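Local coordinates for protein galectin-1 (Bufo arenarum, PDB 1A78) that binds beta-galactosides and probably a range of complex carbohydrates as a secreted, homodimeric lectin, and may regulate cell differentiation and apoptosis, at residues A6-N11 against I118-L123; K21-P26 against G83-V88; K29-N34 against A48-H53. All blocks are in the same frame, centred on the assembly; numbering follows the deposited sequence.

Interaction 1: A6-N11 against I118-L123; sequences AVTNLN and IPFLSL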
loop_
_atom_site.group_PDB
_atom_site.type_symbol
_atom_site.label_atom_id
_atom_site.label_comp_id
_atom_site.label_asym_id
_atom_site.label_seq_id
_atom_site.Cartn_x
_atom_site.Cartn_y
_atom_site.Cartn_z
ATOM N N ALA A 6 -6.233 2.804 -1.161
ATOM C CA ALA A 6 -6.924 1.621 -0.662
ATOM C C ALA A 6 -6.015 0.434 -0.952
ATOM O O ALA A 6 -5.603 0.249 -2.100
ATOM C CB ALA A 6 -8.226 1.439 -1.353
ATOM N N VAL A 7 -5.694 -0.351 0.078
ATOM C CA VAL A 7 -4.809 -1.505 -0.041
ATOM C C VAL A 7 -5.648 -2.725 0.173
ATOM O O VAL A 7 -6.423 -2.762 1.120
ATOM C CB VAL A 7 -3.699 -1.502 1.061
ATOM C CG1 VAL A 7 -3.005 -2.823 1.118
ATOM C CG2 VAL A 7 -2.691 -0.406 0.835
ATOM N N THR A 8 -5.496 -3.730 -0.685
ATOM C CA THR A 8 -6.254 -4.957 -0.537
ATOM C C THR A 8 -5.265 -6.083 -0.402
ATOM O O THR A 8 -4.139 -5.924 -0.823
ATOM C CB THR A 8 -7.141 -5.169 -1.729
ATOM O OG1 THR A 8 -7.683 -3.897 -2.117
ATOM C CG2 THR A 8 -8.285 -6.102 -1.365
ATOM N N ASN A 9 -5.662 -7.206 0.195
ATOM C CA ASN A 9 -4.745 -8.335 0.414
ATOM C C ASN A 9 -3.647 -7.972 1.429
ATOM O O ASN A 9 -2.543 -8.499 1.354
ATOM C CB ASN A 9 -4.037 -8.742 -0.882
ATOM C CG ASN A 9 -4.713 -9.868 -1.602
ATOM O OD1 ASN A 9 -5.095 -10.883 -1.004
ATOM N ND2 ASN A 9 -4.827 -9.723 -2.921
ATOM N N LEU A 10 -3.926 -7.046 2.341
ATOM C CA LEU A 10 -2.943 -6.635 3.344
ATOM C C LEU A 10 -2.528 -7.815 4.231
ATOM O O LEU A 10 -1.429 -7.828 4.772
ATOM C CB LEU A 10 -3.517 -5.499 4.216
ATOM C CG LEU A 10 -2.682 -4.850 5.338
ATOM C CD1 LEU A 10 -1.588 -4.007 4.740
ATOM C CD2 LEU A 10 -3.549 -3.970 6.234
ATOM N N ASN A 11 -3.416 -8.790 4.384
ATOM C CA ASN A 11 -3.192 -9.976 5.221
ATOM C C ASN A 11 -2.571 -9.734 6.586
ATOM O O ASN A 11 -1.579 -10.360 6.945
ATOM C CB ASN A 11 -2.392 -11.050 4.470
ATOM C CG ASN A 11 -2.401 -12.397 5.195
ATOM O OD1 ASN A 11 -3.453 -13.041 5.313
ATOM N ND2 ASN A 11 -1.240 -12.818 5.705
ATOM N N ILE A 118 -6.735 -9.576 8.424
ATOM C CA ILE A 118 -7.369 -8.339 7.967
ATOM C C ILE A 118 -6.952 -8.020 6.512
ATOM O O ILE A 118 -5.842 -7.546 6.253
ATOM C CB ILE A 118 -7.001 -7.157 8.902
ATOM C CG1 ILE A 118 -7.509 -7.445 10.306
ATOM C CG2 ILE A 118 -7.598 -5.859 8.379
ATOM C CD1 ILE A 118 -7.097 -6.397 11.297
ATOM N N PRO A 119 -7.886 -8.188 5.565
ATOM C CA PRO A 119 -7.678 -7.958 4.135
ATOM C C PRO A 119 -7.560 -6.568 3.589
ATOM O O PRO A 119 -6.802 -6.363 2.642
ATOM C CB PRO A 119 -8.912 -8.595 3.496
ATOM C CG PRO A 119 -9.558 -9.430 4.584
ATOM C CD PRO A 119 -9.260 -8.656 5.823
ATOM N N PHE A 120 -8.244 -5.604 4.206
ATOM C CA PHE A 120 -8.341 -4.248 3.655
ATOM C C PHE A 120 -7.927 -3.065 4.497
ATOM O O PHE A 120 -8.203 -3.014 5.690
ATOM C CB PHE A 120 -9.820 -4.081 3.230
ATOM C CG PHE A 120 -10.170 -2.744 2.630
ATOM C CD1 PHE A 120 -9.985 -2.507 1.272
ATOM C CD2 PHE A 120 -10.779 -1.762 3.403
ATOM C CE1 PHE A 120 -10.409 -1.325 0.686
ATOM C CE2 PHE A 120 -11.204 -0.584 2.826
ATOM C CZ PHE A 120 -11.024 -0.363 1.458
ATOM N N LEU A 121 -7.427 -2.043 3.820
ATOM C CA LEU A 121 -6.995 -0.801 4.465
ATOM C C LEU A 121 -7.233 0.356 3.500
ATOM O O LEU A 121 -6.954 0.227 2.323
ATOM C CB LEU A 121 -5.485 -0.886 4.811
ATOM C CG LEU A 121 -4.510 0.194 5.346
ATOM C CD1 LEU A 121 -4.513 1.480 4.535
ATOM C CD2 LEU A 121 -4.742 0.473 6.795
ATOM N N SER A 122 -7.746 1.478 3.992
ATOM C CA SER A 122 -7.931 2.654 3.149
ATOM C C SER A 122 -7.748 3.908 3.991
ATOM O O SER A 122 -7.918 3.871 5.219
ATOM C CB SER A 122 -9.306 2.671 2.504
ATOM O OG SER A 122 -10.324 2.571 3.481
ATOM N N LEU A 123 -7.376 5.001 3.331
ATOM C CA LEU A 123 -7.163 6.287 3.976
ATOM C C LEU A 123 -8.144 7.276 3.372
ATOM O O LEU A 123 -8.550 7.142 2.219
ATOM C CB LEU A 123 -5.735 6.797 3.715
ATOM C CG LEU A 123 -4.553 5.890 4.087
ATOM C CD1 LEU A 123 -3.237 6.564 3.716
ATOM C CD2 LEU A 123 -4.576 5.550 5.564
#
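Val7 and Leu121 form an antiparallel hydrogen-bonded pair whose two backbone bonds differ in length. Val7 N gives a short, nearly straight bond to Leu121 O (2.6 Å, 170°), and Leu121 N answers with one to Val7 O at 3.0 Å. Each of these carbonyl oxygens also receives a CA-H...O contact, Leu121 O from Ala6 CA at 3.3 Å and Val7 O from Phe120 CA. Past Thr8 the regular pairing gives way. Leu10 N still reaches Pro119 O at 3.0 Å, its donor sitting well out of the plane of the Pro119 carbonyl.

Leu121 CB then becomes the meeting point of the buried face. Val7 CB lies 4.2 Å from it, and Leu10, whose CG stands anti to its backbone N (chi1 -179°), extends CD2 to within 3.9 Å of the same Leu121 CB. Val7 and Leu10 both also rest on Ile131 of the other sheet. On the face with Ala6 and Thr8, the Phe120 ring leans back toward strand 6-12, its CE1 4.1 Å from Ala6 CB, with Thr8 OG1 at the ring edge.

Ala6, Val7 and Thr8 also pair with an antiparallel strand of the second subunit, and Ala6 O is hydrogen-bonded to Thr8 OG1 of that subunit. A sheet continued through its edge strand in this way is characteristic of the galectin-1 dimer, built from two beta sandwiches.

Interaction 2: K21-P26 against G83-V88; sequences KGSIPP and GAEVMV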
loop_
_atom_site.group_PDB
_atom_site.type_symbol
_atom_site.label_atom_id
_atom_site.label_comp_id
_atom_site.label_asym_id
_atom_site.label_seq_id
_atom_site.Cartn_x
_atom_site.Cartn_y
_atom_site.Cartn_z
ATOM N N LYS A 21 2.017 6.367 7.206
ATOM C CA LYS A 21 2.712 7.638 7.312
ATOM C C LYS A 21 2.198 8.483 6.160
ATOM O O LYS A 21 2.069 7.988 5.035
ATOM C CB LYS A 21 4.202 7.408 7.166
ATOM C CG LYS A 21 5.051 8.387 7.916
ATOM C CD LYS A 21 6.498 7.945 7.853
ATOM C CE LYS A 21 6.622 6.481 8.298
ATOM N NZ LYS A 21 7.952 5.867 7.982
ATOM N N GLY A 22 1.844 9.733 6.445
ATOM C CA GLY A 22 1.318 10.587 5.406
ATOM C C GLY A 22 1.299 12.038 5.806
ATOM O O GLY A 22 1.812 12.405 6.864
ATOM N N SER A 23 0.734 12.872 4.941
ATOM C CA SER A 23 0.638 14.296 5.203
ATOM C C SER A 23 -0.793 14.796 5.370
ATOM O O SER A 23 -1.698 14.444 4.595
ATOM C CB SER A 23 1.338 15.099 4.108
ATOM O OG SER A 23 2.737 15.052 4.283
ATOM N N ILE A 24 -0.975 15.598 6.418
ATOM C CA ILE A 24 -2.248 16.208 6.758
ATOM C C ILE A 24 -2.306 17.550 6.059
ATOM O O ILE A 24 -1.363 18.342 6.149
ATOM C CB ILE A 24 -2.356 16.520 8.272
ATOM C CG1 ILE A 24 -2.257 15.251 9.114
ATOM C CG2 ILE A 24 -3.666 17.235 8.569
ATOM C CD1 ILE A 24 -2.489 15.517 10.594
ATOM N N PRO A 25 -3.374 17.796 5.289
ATOM C CA PRO A 25 -3.502 19.090 4.596
ATOM C C PRO A 25 -3.605 20.254 5.632
ATOM O O PRO A 25 -4.024 20.062 6.786
ATOM C CB PRO A 25 -4.795 18.910 3.797
ATOM C CG PRO A 25 -4.801 17.414 3.515
ATOM C CD PRO A 25 -4.389 16.829 4.825
ATOM N N PRO A 26 -3.233 21.477 5.226
ATOM C CA PRO A 26 -3.284 22.642 6.126
ATOM C C PRO A 26 -4.715 23.039 6.481
ATOM O O PRO A 26 -4.960 23.678 7.500
ATOM C CB PRO A 26 -2.588 23.726 5.311
ATOM C CG PRO A 26 -3.046 23.401 3.898
ATOM C CD PRO A 26 -2.900 21.884 3.844
ATOM N N GLY A 83 -1.609 20.613 8.066
ATOM C CA GLY A 83 -0.475 20.918 7.224
ATOM C C GLY A 83 0.805 20.257 7.690
ATOM O O GLY A 83 1.875 20.779 7.391
ATOM N N ALA A 84 0.718 19.142 8.421
ATOM C CA ALA A 84 1.915 18.431 8.902
ATOM C C ALA A 84 1.861 16.932 8.597
ATOM O O ALA A 84 0.869 16.438 8.079
ATOM C CB ALA A 84 2.114 18.655 10.389
ATOM N N GLU A 85 2.938 16.222 8.907
ATOM C CA GLU A 85 3.027 14.785 8.668
ATOM C C GLU A 85 2.585 13.942 9.857
ATOM O O GLU A 85 2.865 14.286 11.002
ATOM C CB GLU A 85 4.465 14.399 8.346
ATOM C CG GLU A 85 4.925 14.757 6.952
ATOM C CD GLU A 85 6.093 13.887 6.495
ATOM O OE1 GLU A 85 5.869 12.665 6.273
ATOM O OE2 GLU A 85 7.221 14.431 6.348
ATOM N N VAL A 86 1.933 12.815 9.599
ATOM C CA VAL A 86 1.518 11.943 10.681
ATOM C C VAL A 86 2.003 10.528 10.464
ATOM O O VAL A 86 2.263 10.121 9.328
ATOM C CB VAL A 86 -0.005 11.895 10.834
ATOM C CG1 VAL A 86 -0.493 13.205 11.342
ATOM C CG2 VAL A 86 -0.672 11.559 9.515
ATOM N N MET A 87 2.074 9.771 11.552
ATOM C CA MET A 87 2.478 8.378 11.499
ATOM C C MET A 87 1.739 7.634 12.613
ATOM O O MET A 87 1.870 7.982 13.787
ATOM C CB MET A 87 3.982 8.278 11.658
ATOM C CG MET A 87 4.503 6.887 11.788
ATOM S SD MET A 87 6.295 6.920 12.041
ATOM C CE MET A 87 6.641 8.697 12.268
ATOM N N VAL A 88 0.908 6.663 12.239
ATOM C CA VAL A 88 0.117 5.882 13.191
ATOM C C VAL A 88 0.407 4.396 12.953
ATOM O O VAL A 88 0.630 3.986 11.813
ATOM C CB VAL A 88 -1.450 6.124 12.996
ATOM C CG1 VAL A 88 -2.237 5.598 14.203
ATOM C CG2 VAL A 88 -1.764 7.598 12.770
#
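Lys21 and Met87 run alongside each other in the same direction. From CB, which passes 4.0 Å from Val86 O, the lysine proceeds to CG, 3.6 Å from that same Val86 O and 3.9 Å from Met87 CB. A bend at chi3 (-52°) then lays CE beside the sulfur, with Lys21 CE 3.8 Å from Met87 SD. The ammonium group NZ finds its charge partner within its own strand, in a salt bridge to Glu19.

Farther along the same face, Ser23 OG touches the aliphatic part of a glutamate, 3.5 Å from Glu85 CG. Between the non-hydrogen-bonded pairs Lys21-Met87 and Ser23-Glu85, Gly22 and Val86 exchange backbone bonds: Gly22 N to Val86 O at 2.9 Å and Val86 N to Gly22 O at 2.8 Å. The link outlasts the strands, for Ile24 N binds Ala84 O at 2.6 Å. Gly83 N then reaches Pro25 O from well above the carbonyl plane. On the inner side Ile24 and Val86 both pack against Phe80. The pairing of 21-23 with 85-88 belongs to the five-stranded antiparallel sheet of the galectin sandwich, which backs the six-stranded sheet that binds sugar.

Interaction 3: K29-N34 against A48-H53; sequences KGFAVN and ARFDLH. With YIO (1-thio-beta-D-galactopyranose), chain C; GAL (beta-D-galactopyranose), chain B.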
loop_
_atom_site.group_PDB
_atom_site.type_symbol
_atom_site.label_atom_id
_atom_site.label_comp_id
_atom_site.label_asym_id
_atom_site.label_seq_id
_atom_site.Cartn_x
_atom_site.Cartn_y
_atom_site.Cartn_z
ATOM N N LYS A 29 -10.318 19.203 7.855
ATOM C CA LYS A 29 -11.354 19.152 8.876
ATOM C C LYS A 29 -11.179 17.891 9.719
ATOM O O LYS A 29 -11.414 17.895 10.917
ATOM C CB LYS A 29 -12.740 19.200 8.222
ATOM C CG LYS A 29 -13.092 17.963 7.325
ATOM C CD LYS A 29 -13.174 18.248 5.781
ATOM C CE LYS A 29 -11.818 18.700 5.175
ATOM N NZ LYS A 29 -10.644 17.803 5.511
ATOM N N GLY A 30 -10.723 16.820 9.080
ATOM C CA GLY A 30 -10.487 15.556 9.760
ATOM C C GLY A 30 -10.015 14.510 8.756
ATOM O O GLY A 30 -10.179 14.709 7.542
ATOM N N PHE A 31 -9.388 13.433 9.232
ATOM C CA PHE A 31 -8.944 12.362 8.331
ATOM C C PHE A 31 -9.235 11.034 8.997
ATOM O O PHE A 31 -9.494 10.982 10.221
ATOM C CB PHE A 31 -7.456 12.481 7.957
ATOM C CG PHE A 31 -6.520 12.176 9.082
ATOM C CD1 PHE A 31 -6.107 10.866 9.324
ATOM C CD2 PHE A 31 -6.039 13.197 9.892
ATOM C CE1 PHE A 31 -5.230 10.577 10.348
ATOM C CE2 PHE A 31 -5.159 12.921 10.919
ATOM C CZ PHE A 31 -4.748 11.611 11.154
ATOM N N ALA A 32 -9.203 9.963 8.198
ATOM C CA ALA A 32 -9.494 8.621 8.681
ATOM C C ALA A 32 -8.568 7.567 8.108
ATOM O O ALA A 32 -7.925 7.775 7.089
ATOM C CB ALA A 32 -10.957 8.252 8.361
ATOM N N VAL A 33 -8.482 6.458 8.819
ATOM C CA VAL A 33 -7.714 5.291 8.425
ATOM C C VAL A 33 -8.664 4.139 8.723
ATOM O O VAL A 33 -9.139 4.010 9.853
ATOM C CB VAL A 33 -6.422 5.129 9.257
ATOM C CG1 VAL A 33 -5.763 3.774 8.947
ATOM C CG2 VAL A 33 -5.454 6.283 8.934
ATOM N N ASN A 34 -8.954 3.304 7.732
ATOM C CA ASN A 34 -9.889 2.203 7.947
ATOM C C ASN A 34 -9.221 0.850 7.795
ATOM O O ASN A 34 -8.347 0.699 6.947
ATOM C CB ASN A 34 -11.043 2.320 6.940
ATOM C CG ASN A 34 -11.663 3.692 6.940
ATOM O OD1 ASN A 34 -12.226 4.115 7.936
ATOM N ND2 ASN A 34 -11.531 4.408 5.849
ATOM N N ALA A 48 -9.723 11.069 13.025
ATOM C CA ALA A 48 -9.184 12.194 13.789
ATOM C C ALA A 48 -9.892 13.452 13.299
ATOM O O ALA A 48 -9.643 13.923 12.182
ATOM C CB ALA A 48 -7.676 12.320 13.594
ATOM N N ARG A 49 -10.757 14.003 14.145
ATOM C CA ARG A 49 -11.544 15.187 13.823
ATOM C C ARG A 49 -11.002 16.517 14.315
ATOM O O ARG A 49 -11.077 16.828 15.488
ATOM C CB ARG A 49 -12.975 14.994 14.343
ATOM C CG ARG A 49 -13.662 13.769 13.746
ATOM C CD ARG A 49 -15.094 13.590 14.223
ATOM N NE ARG A 49 -15.752 12.481 13.534
ATOM C CZ ARG A 49 -17.003 12.075 13.751
ATOM N NH1 ARG A 49 -17.775 12.683 14.648
ATOM N NH2 ARG A 49 -17.473 11.028 13.093
ATOM N N PHE A 50 -10.440 17.298 13.408
ATOM C CA PHE A 50 -9.934 18.620 13.763
ATOM C C PHE A 50 -11.136 19.507 14.108
ATOM O O PHE A 50 -11.195 20.123 15.165
ATOM C CB PHE A 50 -9.165 19.233 12.592
ATOM C CG PHE A 50 -7.826 18.633 12.391
ATOM C CD1 PHE A 50 -6.734 19.095 13.119
ATOM C CD2 PHE A 50 -7.655 17.561 11.517
ATOM C CE1 PHE A 50 -5.479 18.489 12.986
ATOM C CE2 PHE A 50 -6.408 16.946 11.371
ATOM C CZ PHE A 50 -5.316 17.413 12.112
ATOM N N ASP A 51 -12.111 19.530 13.217
ATOM C CA ASP A 51 -13.303 20.301 13.424
ATOM C C ASP A 51 -14.345 19.641 12.543
ATOM O O ASP A 51 -14.475 19.987 11.380
ATOM C CB ASP A 51 -13.040 21.731 12.982
ATOM C CG ASP A 51 -14.158 22.671 13.357
ATOM O OD1 ASP A 51 -15.084 22.237 14.082
ATOM O OD2 ASP A 51 -14.104 23.845 12.932
ATOM N N LEU A 52 -15.067 18.669 13.086
ATOM C CA LEU A 52 -16.065 17.956 12.306
ATOM C C LEU A 52 -17.247 17.433 13.133
ATOM O O LEU A 52 -17.059 16.721 14.118
ATOM C CB LEU A 52 -15.387 16.802 11.564
ATOM C CG LEU A 52 -16.178 16.006 10.523
ATOM C CD1 LEU A 52 -16.327 16.856 9.255
ATOM C CD2 LEU A 52 -15.451 14.690 10.228
ATOM N N HIS A 53 -18.471 17.759 12.696
ATOM C CA HIS A 53 -19.708 17.332 13.374
ATOM C C HIS A 53 -19.780 17.717 14.842
ATOM O O HIS A 53 -20.313 16.947 15.638
ATOM C CB HIS A 53 -19.882 15.823 13.300
ATOM C CG HIS A 53 -19.858 15.287 11.914
ATOM N ND1 HIS A 53 -20.353 15.992 10.838
ATOM C CD2 HIS A 53 -19.346 14.138 11.413
ATOM C CE1 HIS A 53 -20.139 15.303 9.733
ATOM N NE2 HIS A 53 -19.529 14.176 10.054
HETATM C C1 YIO C . -20.286 9.503 11.397
HETATM C C2 YIO C . -19.350 9.868 10.272
HETATM C C3 YIO C . -18.660 8.625 9.746
HETATM C C4 YIO C . -17.884 8.009 10.876
HETATM C C5 YIO C . -18.834 7.703 12.034
HETATM C C6 YIO C . -18.112 7.193 13.253
HETATM O O2 YIO C . -20.080 10.481 9.233
HETATM O O3 YIO C . -17.766 8.988 8.711
HETATM O O4 YIO C . -16.864 8.905 11.283
HETATM O O5 YIO C . -19.561 8.874 12.450
HETATM O O6 YIO C . -19.034 6.551 14.120
HETATM S S1 YIO C . -20.795 11.093 12.103
HETATM C C1 GAL B . -21.861 10.459 13.443
HETATM C C2 GAL B . -21.531 11.190 14.756
HETATM C C3 GAL B . -22.341 10.600 15.917
HETATM C C4 GAL B . -23.837 10.616 15.574
HETATM C C5 GAL B . -24.049 9.866 14.276
HETATM C C6 GAL B . -25.508 9.909 13.892
HETATM O O2 GAL B . -20.150 11.092 15.053
HETATM O O3 GAL B . -22.102 11.359 17.092
HETATM O O4 GAL B . -24.289 11.955 15.398
HETATM O O5 GAL B . -23.287 10.507 13.212
HETATM O O6 GAL B . -25.686 9.519 12.548
#
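Phe31 holds CG between its backbone N and carbonyl carbon (chi1 71°), which lays one ring face against Ala48 CB, a CH-pi contact 4.0 Å from the ring centroid. Phe50, with CG anti to its carbonyl carbon (chi1 -75°), comes in from the side: its CE2 lies 4.0 Å from Phe31 CD2, near the plane of the Phe31 ring. The backbones beneath are joined by Ala48 N to Phe31 O at 2.8 Å and Phe31 N to Ala48 O at 3.0 Å.

At Phe50 and Asp51 the chain turns a corner, and a single oxygen follows it round. Lys29 O accepts Asp51 N in its carbonyl plane at 2.9 Å, and Phe50 N more weakly. Strands 30-35 and 41-49 form a beta hairpin of the galectin sandwich. Its aromatic face looks into the core, while Arg49 projects from the other side into the galactoside site.

The extended Arg49 chain spans both sugars with its guanidinium edge. Its NH1 binds O2 of the galactose at 2.9 Å, and its NH2 binds O4 of the thiogalactose at 2.9 Å. NH1 is also salt-bridged to Asp55, and NE is hydrogen-bonded to Asn47, partners that would fix the rotation of the group. Glu72 grips both sugars as well. His53, its ring covered on one face by Leu52 CG, brings CD2 to 3.4 Å from the bridging S1 of the thiogalactose.

In the fold
From the N terminus, strand 6-12 waits longest for its partner: interaction 1 closes a loop of 106 residues, and both other contacts lie inside it. The chain next crosses to the five-stranded sheet, where 21-26 will meet 83-88 in interaction 2. Inside that loop sits the short hairpin of interaction 3, so the three are nested without crossing. Interactions 1 and 3 share the six-stranded sheet through neighbouring strands 118-124 and 30-35, joined by a probable hydrogen bond between Asn34 N and Ser122 O. Interactions 2 and 3 meet across the sandwich, Ile24 packing on Phe31 and Phe50. The six-stranded sheet thus carries both the dimer edge, at strand 6-12, and the hairpin leading to the sugar site.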